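Local coordinates for protein putative GntR-family transcriptional regulator (PDB 3CNV) that probably regulates transcription as a member of the GntR family, its UTRA domain sensing a small effector molecule, at residues 49-54 against 63-68; 87-92 against 144-149; 127-132 against 150-155. All blocks are in the same frame, centred on the assembly; numbering follows the deposited sequence.

All three contacts touch or build on the six-stranded antiparallel sheet of a UTRA domain, and together they follow the path from its ligand pocket to a subunit interface. Contact 1 pairs strands 46-56 and 59-69; contact 2 sets helix 88-96 against strand 141-150, the next strand of the sheet. The centres of contacts 1 and 2 lie about 7 Å apart. A salt bridge ties them, Asp65 OD2 to Arg147 NH2 at 2.6 Å, and Arg52 of contact 1 reaches the citrate bound in contact 2. Contact 3, centred about 16 Å from contact 2, lies where strand 141-150 ends, away from the citrate and against another subunit.

Contact 1 of 3, residues 49-54 against 63-68; sequences TIRRQL and IDDLWL
Arg51 and Asp65 stand side by side on one face of an antiparallel strand pair, and Arg52 and Asp64 repeat the theme on the other face with a different geometry. The first pair is a side-on, two-pronged salt bridge: NE of Arg51 meets OD1 of Asp65 at 2.7 Å in a nearly straight bond, while NH2 donates to OD2, each oxygen offering its syn lone pair. With the chain of Arg51 bent at chi3 (-77°), the guanidinium lies only 26° from the carboxylate plane. Arg52 instead brings NE and NH2 to one oxygen, OD2 of Asp64, from its anti side; the NE bond is 2.8 Å, and the two planes are 49° apart. Beyond the first bridge, Thr49 OG1 lies over a face of the Trp67 indole and donates to Leu66 O at 2.7 Å. That carbonyl also accepts Ile50 N from the opposite side of its plane. On the face that carries Arg52, Ile50 CD1 packs on Leu68 CD1 at 4.1 Å. The strands form a beta hairpin in the UTRA sheet. Arg51 also bridges to Glu115 and Asp65 to Arg147, while Arg52 bonds Ser21 and the citrate. Each charge of the first pair thus has two opposite partners, whereas on the other face Asp64 probably offsets part of the positive charge that Arg52 carries to the anion pocket.

Contact 2 of 3, residues 87-92 against 144-149; sequences PLYGLF and EVRRGL. With FLC (citrate anion), chain J.
Tyr89 and Arg146 come from opposite directions and overlap flat against each other, the phenol ring and the guanidinium only 15° apart. NH2 of Arg146 sits over the ring face toward its rim, 3.3 Å from Tyr89 CZ, while the phenol OH lies above the centre of the guanidinium. The same hydroxyl donates to Glu144 OE1 at 2.5 Å, on the syn lone pair, with the carboxylate turned nearly upright to the ring. The other oxygen, Glu144 OE2, is held by both NE and NH2 of Arg146, the NH2 bond measuring 2.7 Å, and it also meets the edge of the Phe92 ring. Glu144 and Arg146 are two residues apart on strand 141-150, so their side chains rise from the same face; a bend at chi3 (-57°) turns the arginine head so that NH1 can reach the citrate.

Arg146 NH1 donates to citrate OB1 at 2.8 Å, and the other oxygen of that carboxylate, OB2, takes Tyr89 N at 2.9 Å. Leu88 N binds a second carboxylate through OG1, also at 2.9 Å. Because Pro87 is the N-cap of helix 88-96, these amides belong to the first turn, where the helix dipole would favour an anion. In the second shell, Arg133 bonds the phenol oxygen and Ser135 bonds Glu144 OE1. Arg2, Arg52 and the backbone of Arg4 and Phe5 complete the citrate site.

The citrate probably came from the crystallisation liquor, but a helix N-terminus and several arginines around its carboxylates are consistent with an anion-binding effector pocket; effector binding is the usual role of UTRA domains.

Contact 3 of 3, residues 127-132 against 150-155; sequences PLLQVD and YLTDHY
Pro127 approaches the segment 150-155 with its carbonyl O, 4.4 Å from the CD1 methyl of Leu151. A water close by accepts the backbone N of Thr152 at 3.0 Å, though its approach to Pro127 O is suspiciously short and that link is doubtful. One residue on, Leu128 sends CD2 obliquely against CD1 of Leu151, 3.9 Å away, while its CA-H leans on the carbonyl O of Tyr150. Leu129 then makes the direct backbone link. Its N donates to Tyr150 O and its O accepts Tyr150 N, both at 2.9 Å, closing an antiparallel hydrogen-bonded pair. Leu129 CB lies 4.1 Å from Tyr150 CB and touches CG2 of Thr152. In that methyl contact chi1 of 58° swings CG2 away from the threonine's carbonyl carbon and onto Leu129 CB, leaving OG1 for Ala109 N of the third subunit. This is the start of strand 127-137 beside the end of strand 141-150, two neighbours in the six-stranded UTRA sheet, and the chain turns off here toward strand 155-161. Leu129 also packs on Leu129 of the third subunit, so the same patch of the sheet also meets another subunit. Val131 lays its CG2 methyl over one face of the Tyr150 ring, a CH-pi contact 4.1 Å from the ring centroid and 26° off the normal. Leu6 and Leu8 also touch this tyrosine.

Contact 1 of 3, residues 49-54 against 63-68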
loop_
_atom_site.group_PDB
_atom_site.type_symbol
_atom_site.label_atom_id
_atom_site.label_comp_id
_atom_site.label_asym_id
_atom_site.label_seq_id
_atom_site.Cartn_x
_atom_site.Cartn_y
_atom_site.Cartn_z
ATOM N N THR C 49 -23.383 9.825 13.721
ATOM C CA THR C 49 -23.435 9.203 12.431
ATOM C C THR C 49 -23.877 10.170 11.360
ATOM O O THR C 49 -24.778 10.977 11.528
ATOM C CB THR C 49 -24.335 7.912 12.439
ATOM O OG1 THR C 49 -24.003 7.094 11.288
ATOM C CG2 THR C 49 -25.855 8.294 12.458
ATOM N N ILE C 50 -23.176 10.053 10.238
ATOM C CA ILE C 50 -23.469 10.820 9.054
ATOM C C ILE C 50 -23.670 9.877 7.874
ATOM O O ILE C 50 -22.953 8.876 7.700
ATOM C CB ILE C 50 -22.239 11.727 8.727
ATOM C CG1 ILE C 50 -21.851 12.595 9.956
ATOM C CG2 ILE C 50 -22.454 12.524 7.423
ATOM C CD1 ILE C 50 -20.473 13.277 9.802
ATOM N N ARG C 51 -24.691 10.173 7.103
ATOM C CA ARG C 51 -24.822 9.667 5.737
ATOM C C ARG C 51 -24.566 10.758 4.718
ATOM O O ARG C 51 -25.114 11.881 4.812
ATOM C CB ARG C 51 -26.192 9.041 5.519
ATOM C CG ARG C 51 -26.270 8.460 4.107
ATOM C CD ARG C 51 -27.478 7.695 3.863
ATOM N NE ARG C 51 -27.370 6.389 4.479
ATOM C CZ ARG C 51 -28.259 5.438 4.275
ATOM N NH1 ARG C 51 -29.307 5.687 3.461
ATOM N NH2 ARG C 51 -28.088 4.254 4.863
ATOM N N ARG C 52 -23.716 10.463 3.745
ATOM C CA ARG C 52 -23.534 11.437 2.645
ATOM C C ARG C 52 -23.481 10.808 1.277
ATOM O O ARG C 52 -23.156 9.647 1.123
ATOM C CB ARG C 52 -22.313 12.325 2.879
ATOM C CG ARG C 52 -21.085 11.698 2.906
ATOM C CD ARG C 52 -20.465 11.664 1.509
ATOM N NE ARG C 52 -19.147 11.147 1.707
ATOM C CZ ARG C 52 -18.081 11.871 2.011
ATOM N NH1 ARG C 52 -18.158 13.187 2.020
ATOM N NH2 ARG C 52 -16.925 11.257 2.218
ATOM N N GLN C 53 -23.766 11.634 0.289
ATOM C CA GLN C 53 -23.654 11.227 -1.108
ATOM C C GLN C 53 -22.489 11.977 -1.767
ATOM O O GLN C 53 -22.411 13.206 -1.750
ATOM C CB GLN C 53 -25.022 11.536 -1.803
ATOM C CG GLN C 53 -25.192 11.168 -3.305
ATOM C CD GLN C 53 -26.376 11.862 -3.921
ATOM O OE1 GLN C 53 -26.355 13.046 -4.143
ATOM N NE2 GLN C 53 -27.416 11.105 -4.230
ATOM N N LEU C 54 -21.605 11.229 -2.388
ATOM C CA LEU C 54 -20.676 11.780 -3.372
ATOM C C LEU C 54 -21.197 11.613 -4.767
ATOM O O LEU C 54 -21.717 10.552 -5.171
ATOM C CB LEU C 54 -19.293 11.091 -3.278
ATOM C CG LEU C 54 -18.559 11.303 -1.974
ATOM C CD1 LEU C 54 -17.232 10.486 -2.088
ATOM C CD2 LEU C 54 -18.291 12.815 -1.536
ATOM N N ILE C 63 -22.578 6.323 -1.700
ATOM C CA ILE C 63 -23.293 6.586 -0.468
ATOM C C ILE C 63 -22.432 6.067 0.686
ATOM O O ILE C 63 -22.055 4.877 0.751
ATOM C CB ILE C 63 -24.747 5.988 -0.391
ATOM C CG1 ILE C 63 -25.593 6.416 -1.562
ATOM C CG2 ILE C 63 -25.435 6.318 0.989
ATOM C CD1 ILE C 63 -26.085 7.880 -1.550
ATOM N N ASP C 64 -22.004 7.016 1.510
ATOM C CA ASP C 64 -21.157 6.735 2.683
ATOM C C ASP C 64 -21.987 6.879 3.957
ATOM O O ASP C 64 -22.715 7.859 4.131
ATOM C CB ASP C 64 -20.016 7.718 2.828
ATOM C CG ASP C 64 -18.847 7.475 1.921
ATOM O OD1 ASP C 64 -18.528 6.277 1.663
ATOM O OD2 ASP C 64 -18.185 8.526 1.516
ATOM N N ASP C 65 -21.871 5.901 4.833
ATOM C CA ASP C 65 -22.363 5.982 6.219
ATOM C C ASP C 65 -21.111 6.005 7.081
ATOM O O ASP C 65 -20.268 5.136 6.946
ATOM C CB ASP C 65 -23.245 4.801 6.658
ATOM C CG ASP C 65 -24.651 4.866 6.099
ATOM O OD1 ASP C 65 -25.178 5.972 5.982
ATOM O OD2 ASP C 65 -25.240 3.808 5.798
ATOM N N LEU C 66 -21.059 6.925 8.026
ATOM C CA LEU C 66 -19.884 7.122 8.918
ATOM C C LEU C 66 -20.373 7.080 10.349
ATOM O O LEU C 66 -21.458 7.537 10.668
ATOM C CB LEU C 66 -19.270 8.547 8.706
ATOM C CG LEU C 66 -18.540 9.073 7.513
ATOM C CD1 LEU C 66 -19.460 9.328 6.296
ATOM C CD2 LEU C 66 -17.839 10.311 8.042
ATOM N N TRP C 67 -19.516 6.598 11.224
ATOM C CA TRP C 67 -19.790 6.584 12.649
ATOM C C TRP C 67 -18.489 7.084 13.320
ATOM O O TRP C 67 -17.404 6.557 13.088
ATOM C CB TRP C 67 -20.064 5.159 13.151
ATOM C CG TRP C 67 -21.349 4.523 12.702
ATOM C CD1 TRP C 67 -22.531 4.509 13.369
ATOM C CD2 TRP C 67 -21.569 3.824 11.480
ATOM N NE1 TRP C 67 -23.470 3.834 12.643
ATOM C CE2 TRP C 67 -22.904 3.422 11.463
ATOM C CE3 TRP C 67 -20.758 3.494 10.407
ATOM C CZ2 TRP C 67 -23.446 2.679 10.402
ATOM C CZ3 TRP C 67 -21.289 2.786 9.362
ATOM C CH2 TRP C 67 -22.629 2.393 9.344
ATOM N N LEU C 68 -18.638 8.067 14.156
ATOM C CA LEU C 68 -17.558 8.711 14.882
ATOM C C LEU C 68 -17.812 8.747 16.394
ATOM O O LEU C 68 -18.909 8.985 16.826
ATOM C CB LEU C 68 -17.412 10.118 14.358
ATOM C CG LEU C 68 -17.268 10.289 12.832
ATOM C CD1 LEU C 68 -17.674 11.692 12.411
ATOM C CD2 LEU C 68 -15.793 10.023 12.478
HETATM O O HOH W 1 -25.862 7.105 9.052
#

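Contact 2 of 3, residues 87-92 against 144-149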
loop_
_atom_site.group_PDB
_atom_site.type_symbol
_atom_site.label_atom_id
_atom_site.label_comp_id
_atom_site.label_asym_id
_atom_site.label_seq_id
_atom_site.Cartn_x
_atom_site.Cartn_y
_atom_site.Cartn_z
ATOM N N PRO C 87 -13.705 18.865 2.393
ATOM C CA PRO C 87 -13.846 17.435 2.510
ATOM C C PRO C 87 -13.918 17.026 3.975
ATOM O O PRO C 87 -13.310 17.673 4.867
ATOM C CB PRO C 87 -12.588 16.916 1.821
ATOM C CG PRO C 87 -11.875 18.100 1.262
ATOM C CD PRO C 87 -12.370 19.297 1.930
ATOM N N LEU C 88 -14.670 15.976 4.260
ATOM C CA LEU C 88 -14.785 15.521 5.665
ATOM C C LEU C 88 -13.437 15.291 6.412
ATOM O O LEU C 88 -13.277 15.736 7.549
ATOM C CB LEU C 88 -15.613 14.250 5.774
ATOM C CG LEU C 88 -17.107 14.422 5.441
ATOM C CD1 LEU C 88 -17.870 13.089 5.507
ATOM C CD2 LEU C 88 -17.694 15.385 6.438
ATOM N N TYR C 89 -12.525 14.510 5.836
ATOM C CA TYR C 89 -11.257 14.221 6.532
ATOM C C TYR C 89 -10.526 15.498 6.814
ATOM O O TYR C 89 -9.881 15.643 7.841
ATOM C CB TYR C 89 -10.353 13.193 5.828
ATOM C CG TYR C 89 -10.874 11.799 5.906
ATOM C CD1 TYR C 89 -10.943 11.109 7.117
ATOM C CD2 TYR C 89 -11.226 11.143 4.760
ATOM C CE1 TYR C 89 -11.424 9.804 7.167
ATOM C CE2 TYR C 89 -11.682 9.838 4.782
ATOM C CZ TYR C 89 -11.791 9.177 5.975
ATOM O OH TYR C 89 -12.259 7.878 5.936
ATOM N N GLY C 90 -10.656 16.449 5.915
ATOM C CA GLY C 90 -10.000 17.770 6.142
ATOM C C GLY C 90 -10.672 18.495 7.291
ATOM O O GLY C 90 -10.012 19.131 8.110
ATOM N N LEU C 91 -12.001 18.397 7.368
ATOM C CA LEU C 91 -12.775 18.983 8.476
ATOM C C LEU C 91 -12.355 18.328 9.813
ATOM O O LEU C 91 -12.173 18.996 10.814
ATOM C CB LEU C 91 -14.283 18.786 8.297
ATOM C CG LEU C 91 -15.170 19.269 9.454
ATOM C CD1 LEU C 91 -15.138 20.875 9.512
ATOM C CD2 LEU C 91 -16.646 18.756 9.391
ATOM N N PHE C 92 -12.214 17.010 9.819
ATOM C CA PHE C 92 -11.884 16.304 11.051
ATOM C C PHE C 92 -10.511 16.784 11.530
ATOM O O PHE C 92 -10.279 16.946 12.710
ATOM C CB PHE C 92 -11.888 14.780 10.897
ATOM C CG PHE C 92 -13.193 14.184 10.427
ATOM C CD1 PHE C 92 -14.391 14.873 10.575
ATOM C CD2 PHE C 92 -13.214 12.892 9.885
ATOM C CE1 PHE C 92 -15.591 14.310 10.160
ATOM C CE2 PHE C 92 -14.410 12.304 9.481
ATOM C CZ PHE C 92 -15.607 13.018 9.630
ATOM N N GLU C 144 -12.865 6.377 13.227
ATOM C CA GLU C 144 -13.950 6.374 12.243
ATOM C C GLU C 144 -14.179 5.019 11.685
ATOM O O GLU C 144 -13.224 4.272 11.376
ATOM C CB GLU C 144 -13.643 7.279 11.025
ATOM C CG GLU C 144 -14.802 7.378 10.033
ATOM C CD GLU C 144 -14.380 7.845 8.632
ATOM O OE1 GLU C 144 -13.316 7.359 8.144
ATOM O OE2 GLU C 144 -15.131 8.682 8.055
ATOM N N VAL C 145 -15.475 4.755 11.535
ATOM C CA VAL C 145 -16.005 3.643 10.778
ATOM C C VAL C 145 -16.767 4.204 9.629
ATOM O O VAL C 145 -17.611 5.060 9.794
ATOM C CB VAL C 145 -16.939 2.702 11.581
ATOM C CG1 VAL C 145 -17.570 1.600 10.625
ATOM C CG2 VAL C 145 -16.193 1.993 12.726
ATOM N N ARG C 146 -16.428 3.773 8.433
ATOM C CA ARG C 146 -17.176 4.233 7.273
ATOM C C ARG C 146 -17.493 3.048 6.350
ATOM O O ARG C 146 -16.594 2.246 6.026
ATOM C CB ARG C 146 -16.336 5.308 6.516
ATOM C CG ARG C 146 -17.030 5.899 5.288
ATOM C CD ARG C 146 -16.179 6.933 4.526
ATOM N NE ARG C 146 -15.741 8.058 5.342
ATOM C CZ ARG C 146 -15.214 9.186 4.894
ATOM N NH1 ARG C 146 -14.927 9.336 3.600
ATOM N NH2 ARG C 146 -14.896 10.140 5.768
ATOM N N ARG C 147 -18.778 2.923 5.969
ATOM C CA ARG C 147 -19.202 2.026 4.979
ATOM C C ARG C 147 -19.665 2.760 3.743
ATOM O O ARG C 147 -20.621 3.570 3.769
ATOM C CB ARG C 147 -20.346 1.152 5.424
ATOM C CG ARG C 147 -20.770 0.267 4.236
ATOM C CD ARG C 147 -22.000 -0.611 4.531
ATOM N NE ARG C 147 -22.906 -0.014 5.508
ATOM C CZ ARG C 147 -23.901 0.841 5.231
ATOM N NH1 ARG C 147 -24.130 1.251 3.997
ATOM N NH2 ARG C 147 -24.669 1.289 6.223
ATOM N N GLY C 148 -18.936 2.492 2.659
ATOM C CA GLY C 148 -19.226 3.102 1.411
ATOM C C GLY C 148 -19.856 2.115 0.431
ATOM O O GLY C 148 -19.509 0.949 0.356
ATOM N N LEU C 149 -20.770 2.628 -0.341
ATOM C CA LEU C 149 -21.349 1.850 -1.416
ATOM C C LEU C 149 -21.161 2.672 -2.661
ATOM O O LEU C 149 -21.685 3.777 -2.762
ATOM C CB LEU C 149 -22.842 1.518 -1.150
ATOM C CG LEU C 149 -23.185 0.478 -0.074
ATOM C CD1 LEU C 149 -24.655 0.761 0.330
ATOM C CD2 LEU C 149 -22.983 -1.014 -0.564
HETATM C CAC FLC J . -11.587 11.362 0.980
HETATM C CA FLC J . -13.001 11.537 0.462
HETATM C CB FLC J . -13.553 12.859 0.969
HETATM C CBC FLC J . -13.625 12.835 2.493
HETATM C CG FLC J . -14.917 13.096 0.357
HETATM C CGC FLC J . -15.309 14.498 0.694
HETATM O OA1 FLC J . -10.881 12.378 1.200
HETATM O OA2 FLC J . -11.138 10.241 1.249
HETATM O OB1 FLC J . -14.413 11.992 3.036
HETATM O OB2 FLC J . -12.850 13.608 3.092
HETATM O OG1 FLC J . -15.673 14.751 1.862
HETATM O OG2 FLC J . -15.301 15.305 -0.264
HETATM O OHB FLC J . -12.737 13.925 0.518
#

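Contact 3 of 3, residues 127-132 against 150-155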
loop_
_atom_site.group_PDB
_atom_site.type_symbol
_atom_site.label_atom_id
_atom_site.label_comp_id
_atom_site.label_asym_id
_atom_site.label_seq_id
_atom_site.Cartn_x
_atom_site.Cartn_y
_atom_site.Cartn_z
ATOM N N PRO C 127 -25.349 -4.350 -9.017
ATOM C CA PRO C 127 -24.134 -4.597 -8.205
ATOM C C PRO C 127 -23.388 -3.295 -7.850
ATOM O O PRO C 127 -23.230 -2.374 -8.706
ATOM C CB PRO C 127 -23.278 -5.440 -9.126
ATOM C CG PRO C 127 -24.178 -6.076 -10.040
ATOM C CD PRO C 127 -25.322 -5.095 -10.290
ATOM N N LEU C 128 -23.015 -3.229 -6.570
ATOM C CA LEU C 128 -22.277 -2.095 -5.986
ATOM C C LEU C 128 -21.045 -2.668 -5.284
ATOM O O LEU C 128 -21.030 -3.854 -4.836
ATOM C CB LEU C 128 -23.116 -1.327 -4.943
ATOM C CG LEU C 128 -24.480 -0.825 -5.360
ATOM C CD1 LEU C 128 -25.249 -0.170 -4.129
ATOM C CD2 LEU C 128 -24.346 0.185 -6.537
ATOM N N LEU C 129 -20.023 -1.849 -5.244
ATOM C CA LEU C 129 -18.763 -2.122 -4.508
ATOM C C LEU C 129 -18.939 -1.575 -3.087
ATOM O O LEU C 129 -19.226 -0.402 -2.874
ATOM C CB LEU C 129 -17.563 -1.512 -5.157
ATOM C CG LEU C 129 -16.207 -1.690 -4.446
ATOM C CD1 LEU C 129 -15.775 -3.164 -4.418
ATOM C CD2 LEU C 129 -15.140 -0.813 -5.004
ATOM N N GLN C 130 -18.902 -2.486 -2.130
ATOM C CA GLN C 130 -18.981 -2.092 -0.723
ATOM C C GLN C 130 -17.567 -2.055 -0.151
ATOM O O GLN C 130 -16.784 -3.006 -0.253
ATOM C CB GLN C 130 -19.923 -2.988 0.074
ATOM C CG GLN C 130 -19.941 -2.727 1.591
ATOM C CD GLN C 130 -21.028 -3.538 2.318
ATOM O OE1 GLN C 130 -22.208 -3.385 2.052
ATOM N NE2 GLN C 130 -20.619 -4.443 3.160
ATOM N N VAL C 131 -17.235 -0.900 0.395
ATOM C CA VAL C 131 -15.942 -0.627 1.035
ATOM C C VAL C 131 -16.228 -0.341 2.530
ATOM O O VAL C 131 -16.734 0.711 2.918
ATOM C CB VAL C 131 -15.167 0.565 0.392
ATOM C CG1 VAL C 131 -13.768 0.751 1.083
ATOM C CG2 VAL C 131 -14.990 0.391 -1.194
ATOM N N ASP C 132 -15.916 -1.306 3.378
ATOM C CA ASP C 132 -16.022 -1.108 4.818
ATOM C C ASP C 132 -14.658 -0.710 5.417
ATOM O O ASP C 132 -13.716 -1.486 5.380
ATOM C CB ASP C 132 -16.534 -2.410 5.492
ATOM C CG ASP C 132 -18.024 -2.667 5.227
ATOM O OD1 ASP C 132 -18.825 -1.707 5.299
ATOM O OD2 ASP C 132 -18.398 -3.820 4.890
ATOM N N TYR C 150 -20.455 2.064 -3.608
ATOM C CA TYR C 150 -19.972 2.707 -4.797
ATOM C C TYR C 150 -20.611 2.082 -6.002
ATOM O O TYR C 150 -20.647 0.864 -6.187
ATOM C CB TYR C 150 -18.454 2.522 -4.960
ATOM C CG TYR C 150 -17.560 3.139 -3.905
ATOM C CD1 TYR C 150 -17.791 2.966 -2.548
ATOM C CD2 TYR C 150 -16.439 3.833 -4.271
ATOM C CE1 TYR C 150 -16.902 3.494 -1.579
ATOM C CE2 TYR C 150 -15.540 4.386 -3.304
ATOM C CZ TYR C 150 -15.804 4.219 -1.960
ATOM O OH TYR C 150 -14.917 4.743 -1.063
ATOM N N LEU C 151 -21.099 2.960 -6.854
ATOM C CA LEU C 151 -21.596 2.549 -8.182
ATOM C C LEU C 151 -20.385 2.688 -9.128
ATOM O O LEU C 151 -19.889 3.763 -9.369
ATOM C CB LEU C 151 -22.718 3.453 -8.644
ATOM C CG LEU C 151 -23.229 3.198 -10.049
ATOM C CD1 LEU C 151 -23.923 1.791 -10.024
ATOM C CD2 LEU C 151 -24.149 4.336 -10.463
ATOM N N THR C 152 -19.884 1.555 -9.584
ATOM C CA THR C 152 -18.635 1.478 -10.336
ATOM C C THR C 152 -18.859 1.331 -11.828
ATOM O O THR C 152 -18.135 0.626 -12.504
ATOM C CB THR C 152 -17.723 0.337 -9.798
ATOM O OG1 THR C 152 -18.408 -0.904 -9.864
ATOM C CG2 THR C 152 -17.377 0.576 -8.421
ATOM N N ASP C 153 -19.851 2.015 -12.355
ATOM C CA ASP C 153 -20.090 1.929 -13.773
ATOM C C ASP C 153 -19.203 2.873 -14.638
ATOM O O ASP C 153 -18.961 2.611 -15.807
ATOM C CB ASP C 153 -21.621 1.964 -14.118
ATOM C CG ASP C 153 -22.307 3.308 -13.844
ATOM O OD1 ASP C 153 -23.409 3.578 -14.449
ATOM O OD2 ASP C 153 -21.776 4.073 -13.000
ATOM N N HIS C 154 -18.735 3.962 -14.065
ATOM C CA HIS C 154 -17.927 4.936 -14.812
ATOM C C HIS C 154 -16.634 5.200 -14.080
ATOM O O HIS C 154 -15.800 5.973 -14.521
ATOM C CB HIS C 154 -18.648 6.259 -14.850
ATOM C CG HIS C 154 -19.907 6.230 -15.662
ATOM N ND1 HIS C 154 -19.912 6.003 -17.019
ATOM C CD2 HIS C 154 -21.189 6.460 -15.312
ATOM C CE1 HIS C 154 -21.156 6.073 -17.469
ATOM N NE2 HIS C 154 -21.949 6.341 -16.442
ATOM N N TYR C 155 -16.510 4.535 -12.946
ATOM C CA TYR C 155 -15.416 4.724 -12.027
ATOM C C TYR C 155 -15.033 3.324 -11.453
ATOM O O TYR C 155 -15.803 2.344 -11.486
ATOM C CB TYR C 155 -15.793 5.694 -10.914
ATOM C CG TYR C 155 -15.828 7.180 -11.290
ATOM C CD1 TYR C 155 -14.780 7.976 -11.024
ATOM C CD2 TYR C 155 -16.934 7.740 -11.946
ATOM C CE1 TYR C 155 -14.787 9.316 -11.397
ATOM C CE2 TYR C 155 -16.944 9.075 -12.350
ATOM C CZ TYR C 155 -15.861 9.855 -12.032
ATOM O OH TYR C 155 -15.796 11.182 -12.374
HETATM O O HOH W 2 -21.295 -1.049 -9.692
#